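Peptidoglycan D,D-transpeptidase FtsI (Yersinia pestis, PDB 6SYN) probably cross-links peptidoglycan as a class B penicillin-binding protein, a periplasmic D,D-transpeptidase whose active site holds a bound penicillin-derived ligand in this crystal. Local coordinates at residues Gly500-Leu503 against Arg504-Ile508; Arg375-Ala378 against Thr379-Ser382; Val409-Val412 against Val413-Glu417; Gln118-Ala121 against His122-Gly125; Pro493-Gly496 against Ala497-Gly501. One frame throughout, in Å; residues are numbered along the deposited sequence.

Interaction 1: Gly500-Leu503 against Arg504-Ile508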
loop_
_atom_site.group_PDB
_atom_site.type_symbol
_atom_site.label_atom_id
_atom_site.label_comp_id
_atom_site.label_asym_id
_atom_site.label_seq_id
_atom_site.Cartn_x
_atom_site.Cartn_y
_atom_site.Cartn_z
ATOM N N GLY A 500 2.341 1.021 -16.847
ATOM C CA GLY A 500 3.008 1.499 -18.074
ATOM C C GLY A 500 4.487 1.755 -17.845
ATOM O O GLY A 500 5.308 1.111 -18.517
ATOM N N GLY A 501 4.813 2.669 -16.927
ATOM C CA GLY A 501 6.197 3.004 -16.541
ATOM C C GLY A 501 6.957 1.775 -16.070
ATOM O O GLY A 501 8.097 1.571 -16.527
ATOM N N VAL A 502 6.339 0.956 -15.217
ATOM C CA VAL A 502 6.934 -0.323 -14.733
ATOM C C VAL A 502 7.416 -1.132 -15.948
ATOM O O VAL A 502 8.631 -1.384 -16.038
ATOM C CB VAL A 502 5.939 -1.117 -13.866
ATOM C CG1 VAL A 502 6.389 -2.557 -13.666
ATOM C CG2 VAL A 502 5.702 -0.439 -12.523
ATOM N N LEU A 503 6.504 -1.511 -16.850
ATOM C CA LEU A 503 6.798 -2.379 -18.030
ATOM C C LEU A 503 7.972 -1.801 -18.830
ATOM O O LEU A 503 8.808 -2.594 -19.302
ATOM C CB LEU A 503 5.548 -2.501 -18.907
ATOM C CG LEU A 503 4.453 -3.409 -18.352
ATOM C CD1 LEU A 503 3.096 -3.061 -18.938
ATOM C CD2 LEU A 503 4.790 -4.871 -18.604
ATOM N N ARG A 504 8.024 -0.473 -18.963
ATOM C CA ARG A 504 9.033 0.258 -19.777
ATOM C C ARG A 504 10.363 0.355 -19.019
ATOM O O ARG A 504 11.405 0.049 -19.633
ATOM C CB ARG A 504 8.498 1.639 -20.178
ATOM C CG ARG A 504 7.538 1.609 -21.359
ATOM C CD ARG A 504 8.130 0.920 -22.579
ATOM N NE ARG A 504 7.343 0.806 -23.809
ATOM C CZ ARG A 504 6.132 1.312 -24.068
ATOM N NH1 ARG A 504 5.591 1.090 -25.256
ATOM N NH2 ARG A 504 5.447 2.022 -23.186
ATOM N N THR A 505 10.335 0.762 -17.747
ATOM C CA THR A 505 11.524 0.786 -16.853
ATOM C C THR A 505 12.211 -0.582 -16.889
ATOM O O THR A 505 13.433 -0.629 -17.083
ATOM C CB THR A 505 11.147 1.115 -15.402
ATOM O OG1 THR A 505 10.446 2.359 -15.360
ATOM C CG2 THR A 505 12.356 1.181 -14.492
ATOM N N MET A 506 11.424 -1.647 -16.729
ATOM C CA MET A 506 11.891 -3.053 -16.607
ATOM C C MET A 506 12.106 -3.675 -17.994
ATOM O O MET A 506 12.351 -4.900 -18.050
ATOM C CB MET A 506 10.864 -3.867 -15.812
ATOM C CG MET A 506 10.687 -3.355 -14.391
ATOM S SD MET A 506 12.272 -3.244 -13.516
ATOM C CE MET A 506 12.644 -4.983 -13.321
ATOM N N ASN A 507 12.024 -2.863 -19.058
ATOM C CA ASN A 507 12.348 -3.216 -20.467
ATOM C C ASN A 507 11.582 -4.470 -20.901
ATOM O O ASN A 507 12.237 -5.400 -21.408
ATOM C CB ASN A 507 13.850 -3.448 -20.662
ATOM C CG ASN A 507 14.710 -2.246 -20.332
ATOM O OD1 ASN A 507 14.371 -1.114 -20.673
ATOM N ND2 ASN A 507 15.841 -2.488 -19.689
ATOM N N ILE A 508 10.256 -4.505 -20.727
ATOM C CA ILE A 508 9.420 -5.697 -21.071
ATOM C C ILE A 508 8.951 -5.584 -22.525
ATOM O O ILE A 508 8.358 -4.550 -22.876
ATOM C CB ILE A 508 8.233 -5.868 -20.104
ATOM C CG1 ILE A 508 8.682 -5.903 -18.639
ATOM C CG2 ILE A 508 7.417 -7.100 -20.471
ATOM C CD1 ILE A 508 9.614 -7.048 -18.294
#

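Interaction 2: Arg375-Ala378 against Thr379-Ser382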
loop_
_atom_site.group_PDB
_atom_site.type_symbol
_atom_site.label_atom_id
_atom_site.label_comp_id
_atom_site.label_asym_id
_atom_site.label_seq_id
_atom_site.Cartn_x
_atom_site.Cartn_y
_atom_site.Cartn_z
ATOM N N ARG A 375 -1.097 -10.033 -3.249
ATOM C CA ARG A 375 -0.671 -11.453 -3.269
ATOM C C ARG A 375 -1.716 -12.296 -4.016
ATOM O O ARG A 375 -1.298 -13.207 -4.752
ATOM C CB ARG A 375 -0.425 -11.963 -1.851
ATOM C CG ARG A 375 0.265 -13.321 -1.814
ATOM C CD ARG A 375 0.367 -13.910 -0.423
ATOM N NE ARG A 375 -0.867 -13.751 0.329
ATOM C CZ ARG A 375 -0.955 -13.742 1.652
ATOM N NH1 ARG A 375 0.125 -13.896 2.400
ATOM N NH2 ARG A 375 -2.134 -13.579 2.228
ATOM N N VAL A 376 -3.013 -12.013 -3.850
ATOM C CA VAL A 376 -4.089 -12.684 -4.640
ATOM C C VAL A 376 -3.758 -12.516 -6.132
ATOM O O VAL A 376 -3.702 -13.526 -6.853
ATOM C CB VAL A 376 -5.494 -12.151 -4.292
ATOM C CG1 VAL A 376 -6.543 -12.610 -5.295
ATOM C CG2 VAL A 376 -5.915 -12.541 -2.883
ATOM N N TYR A 377 -3.493 -11.286 -6.570
ATOM C CA TYR A 377 -3.284 -10.940 -7.999
ATOM C C TYR A 377 -1.912 -11.452 -8.467
ATOM O O TYR A 377 -1.808 -11.811 -9.661
ATOM C CB TYR A 377 -3.597 -9.453 -8.209
ATOM C CG TYR A 377 -5.078 -9.231 -8.361
ATOM C CD1 TYR A 377 -5.918 -9.214 -7.259
ATOM C CD2 TYR A 377 -5.660 -9.165 -9.616
ATOM C CE1 TYR A 377 -7.287 -9.063 -7.393
ATOM C CE2 TYR A 377 -7.029 -9.024 -9.771
ATOM C CZ TYR A 377 -7.845 -8.968 -8.655
ATOM O OH TYR A 377 -9.195 -8.834 -8.810
ATOM N N ALA A 378 -0.922 -11.538 -7.567
ATOM C CA ALA A 378 0.404 -12.160 -7.813
ATOM C C ALA A 378 0.244 -13.672 -8.038
ATOM O O ALA A 378 1.035 -14.247 -8.824
ATOM C CB ALA A 378 1.334 -11.880 -6.660
ATOM N N THR A 379 -0.746 -14.284 -7.376
ATOM C CA THR A 379 -1.099 -15.724 -7.481
ATOM C C THR A 379 -1.901 -15.966 -8.771
ATOM O O THR A 379 -1.633 -16.993 -9.444
ATOM C CB THR A 379 -1.818 -16.181 -6.207
ATOM O OG1 THR A 379 -0.997 -15.760 -5.117
ATOM C CG2 THR A 379 -2.042 -17.675 -6.142
ATOM N N ILE A 380 -2.842 -15.072 -9.107
ATOM C CA ILE A 380 -3.554 -15.072 -10.423
ATOM C C ILE A 380 -2.489 -14.981 -11.524
ATOM O O ILE A 380 -2.554 -15.781 -12.490
ATOM C CB ILE A 380 -4.587 -13.924 -10.522
ATOM C CG1 ILE A 380 -5.793 -14.172 -9.611
ATOM C CG2 ILE A 380 -5.013 -13.693 -11.969
ATOM C CD1 ILE A 380 -6.833 -13.075 -9.631
ATOM N N GLY A 381 -1.552 -14.041 -11.355
ATOM C CA GLY A 381 -0.484 -13.702 -12.314
ATOM C C GLY A 381 0.459 -14.861 -12.574
ATOM O O GLY A 381 0.894 -14.999 -13.727
ATOM N N SER A 382 0.784 -15.656 -11.547
ATOM C CA SER A 382 1.653 -16.861 -11.668
ATOM C C SER A 382 0.884 -18.020 -12.335
ATOM O O SER A 382 1.496 -19.090 -12.549
ATOM C CB SER A 382 2.242 -17.254 -10.326
ATOM O OG SER A 382 1.234 -17.442 -9.345
#

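Interaction 3: Val409-Val412 against Val413-Glu417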
loop_
_atom_site.group_PDB
_atom_site.type_symbol
_atom_site.label_atom_id
_atom_site.label_comp_id
_atom_site.label_asym_id
_atom_site.label_seq_id
_atom_site.Cartn_x
_atom_site.Cartn_y
_atom_site.Cartn_z
ATOM N N VAL A 409 -6.715 -20.932 -14.666
ATOM C CA VAL A 409 -6.392 -19.533 -14.246
ATOM C C VAL A 409 -6.154 -18.676 -15.504
ATOM O O VAL A 409 -6.594 -17.500 -15.511
ATOM C CB VAL A 409 -5.184 -19.491 -13.283
ATOM C CG1 VAL A 409 -4.809 -18.073 -12.874
ATOM C CG2 VAL A 409 -5.413 -20.339 -12.042
ATOM N N ARG A 410 -5.487 -19.238 -16.522
ATOM C CA ARG A 410 -5.070 -18.515 -17.754
ATOM C C ARG A 410 -6.323 -18.093 -18.524
ATOM O O ARG A 410 -6.355 -16.940 -19.002
ATOM C CB ARG A 410 -4.135 -19.379 -18.608
ATOM C CG ARG A 410 -3.699 -18.724 -19.913
ATOM C CD ARG A 410 -2.498 -19.387 -20.570
ATOM N NE ARG A 410 -1.248 -18.921 -19.973
ATOM C CZ ARG A 410 -0.305 -19.688 -19.420
ATOM N NH1 ARG A 410 -0.429 -21.007 -19.388
ATOM N NH2 ARG A 410 0.776 -19.123 -18.903
ATOM N N THR A 411 -7.319 -18.983 -18.604
ATOM C CA THR A 411 -8.652 -18.722 -19.209
ATOM C C THR A 411 -9.300 -17.518 -18.518
ATOM O O THR A 411 -9.859 -16.671 -19.233
ATOM C CB THR A 411 -9.554 -19.963 -19.150
ATOM O OG1 THR A 411 -9.106 -20.881 -20.148
ATOM C CG2 THR A 411 -11.014 -19.660 -19.405
ATOM N N VAL A 412 -9.235 -17.450 -17.185
ATOM C CA VAL A 412 -9.863 -16.353 -16.387
ATOM C C VAL A 412 -9.007 -15.088 -16.508
ATOM O O VAL A 412 -9.591 -13.991 -16.586
ATOM C CB VAL A 412 -10.086 -16.757 -14.918
ATOM C CG1 VAL A 412 -10.591 -15.593 -14.078
ATOM C CG2 VAL A 412 -11.043 -17.934 -14.816
ATOM N N VAL A 413 -7.680 -15.221 -16.528
ATOM C CA VAL A 413 -6.787 -14.067 -16.824
ATOM C C VAL A 413 -7.187 -13.529 -18.204
ATOM O O VAL A 413 -7.378 -12.303 -18.317
ATOM C CB VAL A 413 -5.290 -14.428 -16.731
ATOM C CG1 VAL A 413 -4.406 -13.290 -17.216
ATOM C CG2 VAL A 413 -4.891 -14.816 -15.314
ATOM N N HIS A 414 -7.367 -14.401 -19.206
ATOM C CA HIS A 414 -7.764 -13.977 -20.578
ATOM C C HIS A 414 -9.118 -13.256 -20.526
ATOM O O HIS A 414 -9.243 -12.226 -21.211
ATOM C CB HIS A 414 -7.770 -15.132 -21.592
ATOM C CG HIS A 414 -8.200 -14.670 -22.946
ATOM N ND1 HIS A 414 -9.505 -14.785 -23.389
ATOM C CD2 HIS A 414 -7.529 -14.024 -23.926
ATOM C CE1 HIS A 414 -9.611 -14.261 -24.595
ATOM N NE2 HIS A 414 -8.416 -13.787 -24.947
ATOM N N MET A 415 -10.080 -13.765 -19.743
ATOM C CA MET A 415 -11.393 -13.104 -19.479
ATOM C C MET A 415 -11.176 -11.692 -18.914
ATOM O O MET A 415 -11.936 -10.776 -19.293
ATOM C CB MET A 415 -12.236 -13.898 -18.478
ATOM C CG MET A 415 -13.015 -15.032 -19.103
ATOM S SD MET A 415 -13.757 -16.081 -17.837
ATOM C CE MET A 415 -14.387 -17.414 -18.858
ATOM N N MET A 416 -10.178 -11.521 -18.042
ATOM C CA MET A 416 -9.921 -10.242 -17.323
ATOM C C MET A 416 -9.374 -9.173 -18.284
ATOM O O MET A 416 -9.390 -7.991 -17.888
ATOM C CB MET A 416 -8.955 -10.458 -16.153
ATOM C CG MET A 416 -9.624 -11.093 -14.950
ATOM S SD MET A 416 -8.459 -11.992 -13.900
ATOM C CE MET A 416 -7.582 -10.642 -13.116
ATOM N N GLU A 417 -8.937 -9.557 -19.495
ATOM C CA GLU A 417 -8.454 -8.622 -20.553
ATOM C C GLU A 417 -9.609 -7.745 -21.037
ATOM O O GLU A 417 -9.358 -6.628 -21.527
ATOM C CB GLU A 417 -7.888 -9.387 -21.747
ATOM C CG GLU A 417 -6.654 -10.191 -21.398
ATOM C CD GLU A 417 -5.706 -10.447 -22.550
ATOM O OE1 GLU A 417 -5.244 -11.586 -22.675
ATOM O OE2 GLU A 417 -5.429 -9.502 -23.308
#

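Interaction 4: Gln118-Ala121 against His122-Gly125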
loop_
_atom_site.group_PDB
_atom_site.type_symbol
_atom_site.label_atom_id
_atom_site.label_comp_id
_atom_site.label_asym_id
_atom_site.label_seq_id
_atom_site.Cartn_x
_atom_site.Cartn_y
_atom_site.Cartn_z
ATOM N N GLN A 118 10.040 11.172 1.534
ATOM C CA GLN A 118 8.624 10.845 1.862
ATOM C C GLN A 118 8.170 9.622 1.045
ATOM O O GLN A 118 7.166 8.997 1.451
ATOM C CB GLN A 118 7.733 12.075 1.637
ATOM C CG GLN A 118 7.079 12.148 0.261
ATOM C CD GLN A 118 6.801 13.555 -0.214
ATOM O OE1 GLN A 118 7.706 14.377 -0.326
ATOM N NE2 GLN A 118 5.546 13.836 -0.532
ATOM N N VAL A 119 8.897 9.283 -0.030
ATOM C CA VAL A 119 8.548 8.232 -1.040
ATOM C C VAL A 119 8.637 6.833 -0.401
ATOM O O VAL A 119 7.673 6.061 -0.557
ATOM C CB VAL A 119 9.436 8.365 -2.298
ATOM C CG1 VAL A 119 9.178 7.268 -3.322
ATOM C CG2 VAL A 119 9.289 9.730 -2.958
ATOM N N MET A 120 9.741 6.512 0.285
ATOM C CA MET A 120 9.952 5.204 0.970
ATOM C C MET A 120 9.482 5.286 2.430
ATOM O O MET A 120 9.535 4.248 3.109
ATOM C CB MET A 120 11.431 4.795 0.993
ATOM C CG MET A 120 12.093 4.614 -0.368
ATOM S SD MET A 120 11.820 3.018 -1.205
ATOM C CE MET A 120 11.670 1.881 0.172
ATOM N N ALA A 121 9.070 6.466 2.908
ATOM C CA ALA A 121 8.935 6.781 4.353
ATOM C C ALA A 121 8.263 5.617 5.092
ATOM O O ALA A 121 8.803 5.173 6.114
ATOM C CB ALA A 121 8.173 8.067 4.545
ATOM N N HIS A 122 7.131 5.134 4.583
ATOM C CA HIS A 122 6.287 4.109 5.249
ATOM C C HIS A 122 7.037 2.770 5.333
ATOM O O HIS A 122 6.943 2.125 6.394
ATOM C CB HIS A 122 4.927 4.019 4.548
ATOM C CG HIS A 122 4.076 5.219 4.794
ATOM N ND1 HIS A 122 3.456 5.443 6.015
ATOM C CD2 HIS A 122 3.760 6.268 4.006
ATOM C CE1 HIS A 122 2.782 6.574 5.959
ATOM N NE2 HIS A 122 2.956 7.102 4.736
ATOM N N ILE A 123 7.768 2.385 4.281
ATOM C CA ILE A 123 8.553 1.110 4.203
ATOM C C ILE A 123 9.719 1.158 5.200
ATOM O O ILE A 123 9.885 0.205 5.974
ATOM C CB ILE A 123 9.085 0.869 2.775
ATOM C CG1 ILE A 123 7.952 0.823 1.747
ATOM C CG2 ILE A 123 9.956 -0.383 2.734
ATOM C CD1 ILE A 123 8.347 0.251 0.402
ATOM N N ILE A 124 10.525 2.216 5.130
ATOM C CA ILE A 124 11.791 2.376 5.900
ATOM C C ILE A 124 11.433 2.721 7.344
ATOM O O ILE A 124 11.900 2.017 8.254
ATOM C CB ILE A 124 12.690 3.460 5.273
ATOM C CG1 ILE A 124 12.938 3.222 3.780
ATOM C CG2 ILE A 124 13.991 3.584 6.050
ATOM C CD1 ILE A 124 13.760 1.993 3.464
ATOM N N GLY A 125 10.632 3.772 7.522
ATOM C CA GLY A 125 10.284 4.337 8.837
ATOM C C GLY A 125 11.351 5.300 9.318
ATOM O O GLY A 125 12.092 5.830 8.472
#

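Interaction 5: Pro493-Gly496 against Ala497-Gly501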
loop_
_atom_site.group_PDB
_atom_site.type_symbol
_atom_site.label_atom_id
_atom_site.label_comp_id
_atom_site.label_asym_id
_atom_site.label_seq_id
_atom_site.Cartn_x
_atom_site.Cartn_y
_atom_site.Cartn_z
ATOM N N PRO A 493 -7.097 4.640 -14.043
ATOM C CA PRO A 493 -6.096 5.467 -14.716
ATOM C C PRO A 493 -4.744 5.453 -13.992
ATOM O O PRO A 493 -3.735 5.406 -14.667
ATOM C CB PRO A 493 -6.693 6.888 -14.736
ATOM C CG PRO A 493 -7.793 6.878 -13.691
ATOM C CD PRO A 493 -8.234 5.436 -13.550
ATOM N N VAL A 494 -4.761 5.483 -12.657
ATOM C CA VAL A 494 -3.536 5.444 -11.801
ATOM C C VAL A 494 -2.846 4.088 -11.995
ATOM O O VAL A 494 -1.599 4.065 -12.014
ATOM C CB VAL A 494 -3.852 5.705 -10.316
ATOM C CG1 VAL A 494 -2.604 5.610 -9.452
ATOM C CG2 VAL A 494 -4.528 7.049 -10.108
ATOM N N PHE A 495 -3.618 3.005 -12.127
ATOM C CA PHE A 495 -3.089 1.650 -12.437
ATOM C C PHE A 495 -2.352 1.701 -13.778
ATOM O O PHE A 495 -1.218 1.203 -13.858
ATOM C CB PHE A 495 -4.201 0.599 -12.469
ATOM C CG PHE A 495 -3.713 -0.794 -12.781
ATOM C CD1 PHE A 495 -3.292 -1.131 -14.061
ATOM C CD2 PHE A 495 -3.666 -1.769 -11.797
ATOM C CE1 PHE A 495 -2.847 -2.412 -14.350
ATOM C CE2 PHE A 495 -3.221 -3.050 -12.089
ATOM C CZ PHE A 495 -2.810 -3.371 -13.364
ATOM N N GLY A 496 -2.994 2.277 -14.798
ATOM C CA GLY A 496 -2.453 2.367 -16.168
ATOM C C GLY A 496 -1.123 3.098 -16.193
ATOM O O GLY A 496 -0.146 2.532 -16.727
ATOM N N ALA A 497 -1.090 4.299 -15.611
ATOM C CA ALA A 497 0.109 5.157 -15.474
ATOM C C ALA A 497 1.244 4.384 -14.789
ATOM O O ALA A 497 2.386 4.462 -15.283
ATOM C CB ALA A 497 -0.244 6.408 -14.706
ATOM N N ILE A 498 0.959 3.674 -13.691
ATOM C CA ILE A 498 2.003 2.968 -12.885
ATOM C C ILE A 498 2.502 1.745 -13.664
ATOM O O ILE A 498 3.722 1.608 -13.811
ATOM C CB ILE A 498 1.494 2.600 -11.475
ATOM C CG1 ILE A 498 1.463 3.829 -10.561
ATOM C CG2 ILE A 498 2.332 1.478 -10.874
ATOM C CD1 ILE A 498 0.884 3.584 -9.186
ATOM N N MET A 499 1.596 0.898 -14.156
ATOM C CA MET A 499 1.962 -0.369 -14.849
ATOM C C MET A 499 2.709 -0.065 -16.155
ATOM O O MET A 499 3.628 -0.834 -16.488
ATOM C CB MET A 499 0.728 -1.233 -15.132
ATOM C CG MET A 499 1.075 -2.648 -15.556
ATOM S SD MET A 499 2.332 -3.420 -14.488
ATOM C CE MET A 499 1.294 -4.383 -13.389
ATOM N N GLY A 500 2.341 1.021 -16.847
ATOM C CA GLY A 500 3.008 1.499 -18.074
ATOM C C GLY A 500 4.487 1.755 -17.845
ATOM O O GLY A 500 5.308 1.111 -18.517
ATOM N N GLY A 501 4.813 2.669 -16.927
ATOM C CA GLY A 501 6.197 3.004 -16.541
ATOM C C GLY A 501 6.957 1.775 -16.070
ATOM O O GLY A 501 8.097 1.571 -16.527
#

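Interaction 1: Gly500-Leu503 against Arg504-Ile508
T505 and I508 reach back onto G501 and L503 at the C-terminal end of helix 492-505, which closes in a Schellman motif. The backbone bonds define it. I508 N donates to L503 O at 2.8 Å, the i+5 to i bond, and N507 N donates to R504 O inside that loop; N507 sits at the C-prime position with a positive phi of 53°. Upstream, regular helical bonds still run from R504 N to G500 O, from T505 N to G501 O and from M506 N to V502 O.

The side-chain polar contact belongs to T505. Its chi1 of -56° sets OG1 beside the backbone N and opposite the carbonyl carbon, from where OG1 donates to G501 O at 2.7 Å. The hydroxyl approaches above the carbonyl plane, whereas T505 N comes nearly along the C=O axis, so two donors of one residue grip a single oxygen.

Apolar contacts are few. M506 CG lies 4.4 Å from V502 CG1, a loose approach on the side where both residues also meet F471 of strand 471-478 and helix 183-199 passes close by. On another side, L503 and I508 share P465 as a neighbour and their side chains cross at an angle. There the CD2 branch of L503 does the touching, 3.9 Å from both CB and CG2 of I508.

Interaction 2: Arg375-Ala378 against Thr379-Ser382
One face of the Y377 ring carries the terminal methyl of I380, three residues further on. I380 CD1 stands 4.1 Å from the ring centroid and 14° off the ring normal, a CH-pi contact; the methyl is displaced toward the CD2-CE2 rim. The two side chains run side by side in the same direction, and I380 reaches the face because its chain is extended beyond CG1 (chi2 179°). At the far end of the ring, Y377 OH is hydrogen-bonded to T253 O. M416 of helix 406-416 and P256 of helix 255-264 also touch the Y377 side chain.

T379 supplies the polar counterpart. Its OG1 donates to R375 O at 2.6 Å, and T379 N donates to the same oxygen at 2.9 Å, the two arriving from opposite faces of the carbonyl plane. T379 N also makes a weak bond to V376 O. Beyond this turn the regular bonds continue, I380 N to V376 O at 2.9 Å and G381 N to Y377 O at 2.8 Å, and S382 N reaches A378 O at the end of the helix.

The i to i+4 bonds are those of an alpha-helix, here helix 370-381 of the transpeptidase domain, buried because helices 255-264 and 406-416 cover it. It lies beside S252 and K255, which line the pocket of the bound penicillin-derived ligand and fit the SxxK motif of the family.

Interaction 3: Val409-Val412 against Val413-Glu417
V409 and V413, one helical turn apart, meet through single methyl branches, V409 CG1 lying 4.1 Å from V413 CG2. The V409 branch is there because CG1 stands opposite the backbone N (chi1 178°) and so points along the helix toward the next turn. V412 makes the corresponding pair with M416: its CG1 is 4.2 Å from M416 SD, the two side chains crossing at an angle. The methionine folds at its last torsion (chi3 73°), and SD also lies 3.5 Å from V412 O. A third pair behaves differently, for T411 and M415 run side by side in the same direction, with T411 CG2 at 4.1 Å from M415 CE at the end of an extended methionine chain.

These pairs sit on helix 406-416 of the penicillin-binding transpeptidase domain. V409 and V412 meet M260 of helix 255-264, where V412 also leans on V259 and L263. V413 and M416 meet I380 of helix 370-381, and M415 meets helix 297-303.

Backbone bonds tie the turns together. V413 N donates to V409 O at 2.7 Å, and H414 N to R410 O at the same length. M415 N to T411 O is 3.0 Å, and M416 N to V412 O follows.

Charged and polar side chains find partners beyond the two segments. R410 NH1 forms a salt bridge with E406, E417 OE1 another with R435, and T411 OG1 is hydrogen-bonded to both E270 OE2 and P407 O.

Interaction 4: Gln118-Ala121 against His122-Gly125
M120 O accepts from two successive backbone amides. The bond from I124 N is straight, 3.0 Å long with an N-H...O angle of 171°. The one from I123 N, at 2.8 Å, is weak because it is sharply bent. This is the opening turn of the short helix 121-124, which follows strand 104-113 after a loop. The next carbonyl, A121 O, accepts from G125 N at 2.7 Å. G125 then leaves the helix with a positive phi, a conformation that favours glycine.

M120 also carries the apolar side of the contact. Its chain is bent at chi2 and again about the CG-SD bond (chi3 -32°), which brings the terminal methyl back over the two isoleucines instead of letting it run away from the helix. The root of the same side chain is used as well, because M120 CB approaches I124 CG1 at 3.5 Å. I124 reaches that position with CG1 beside its backbone N, and its CD1 lies 3.9 Å from M120 CE, the methionine methyl.

Neighbouring elements cover this turn. M120 and I124 both touch L27 of strand 26-38, and M120 and I123 both touch Q186 of helix 183-199. Main-chain bonds link I123 to V137 and I124 to E138, while H122 NE2 makes a weak bond to P224 O. The turn thus joins helix 183-199 to the strand 26-38 sheet. Across the apolar group, M120 CE lies 3.7 Å from I123 CD1 and 3.8 Å from I123 CB.

Interaction 5: Pro493-Gly496 against Ala497-Gly501
F495 and M499 both hold CG opposite the backbone N (chi1 180° and -167°), and this sets their side chains next to each other, pointing the same way, on one side of helix 492-505. The meeting is between one ring carbon and the methionine root: F495 CE1 lies 3.8 Å from M499 CB and 4.1 Å from M499 CG. A second pair, V494 and I498, lies side by side on another side of the helix. V494 CG1 is 4.0 Å from I498 CD1, the end of a chain extended beyond CG1.

Backbone bonds of the regular i to i+4 kind connect the same turns. A497 N reaches P493 O at 3.0 Å, and M499 N reaches F495 O at 2.8 Å. I498 N to V494 O is slightly longer at 3.1 Å, and G500 N donates to G496 O.

The two side-chain pairs serve different neighbours. F495 and M499 both press on L473 of strand 471-478 and also meet strand 455-464, whereas V494 and I498 turn to helix 183-199, with I498 touching L473 too. The helix packs against the antiparallel sheet and against helix 183-199. With side-chain contacts that are wholly apolar and polar bonds confined to the main chain, cohesion between these turns rests on backbone hydrogen bonding together with van der Waals contact.

Interactions 1 and 5 share G500 and G501 and lie on one helix, 492-505: interaction 5 covers its first two turns and more, interaction 1 its capped end. Both are partly buried, interaction 1 including the exposed R504 and N507. Interactions 2 and 3 are buried and touch one another, I380 CG2 meeting V413 CG2 at 3.5 Å, so helices 370-381 and 406-416 pack through residues of both. Interaction 4, also buried, stands apart in the range of the dimerisation domain, its centre about 34 Å from that of interaction 3. Threonine hydroxyls bonded to a carbonyl one turn back recur in interactions 1 and 2, whereas the side-chain pairs of 3, 4 and 5 across their segments are apolar.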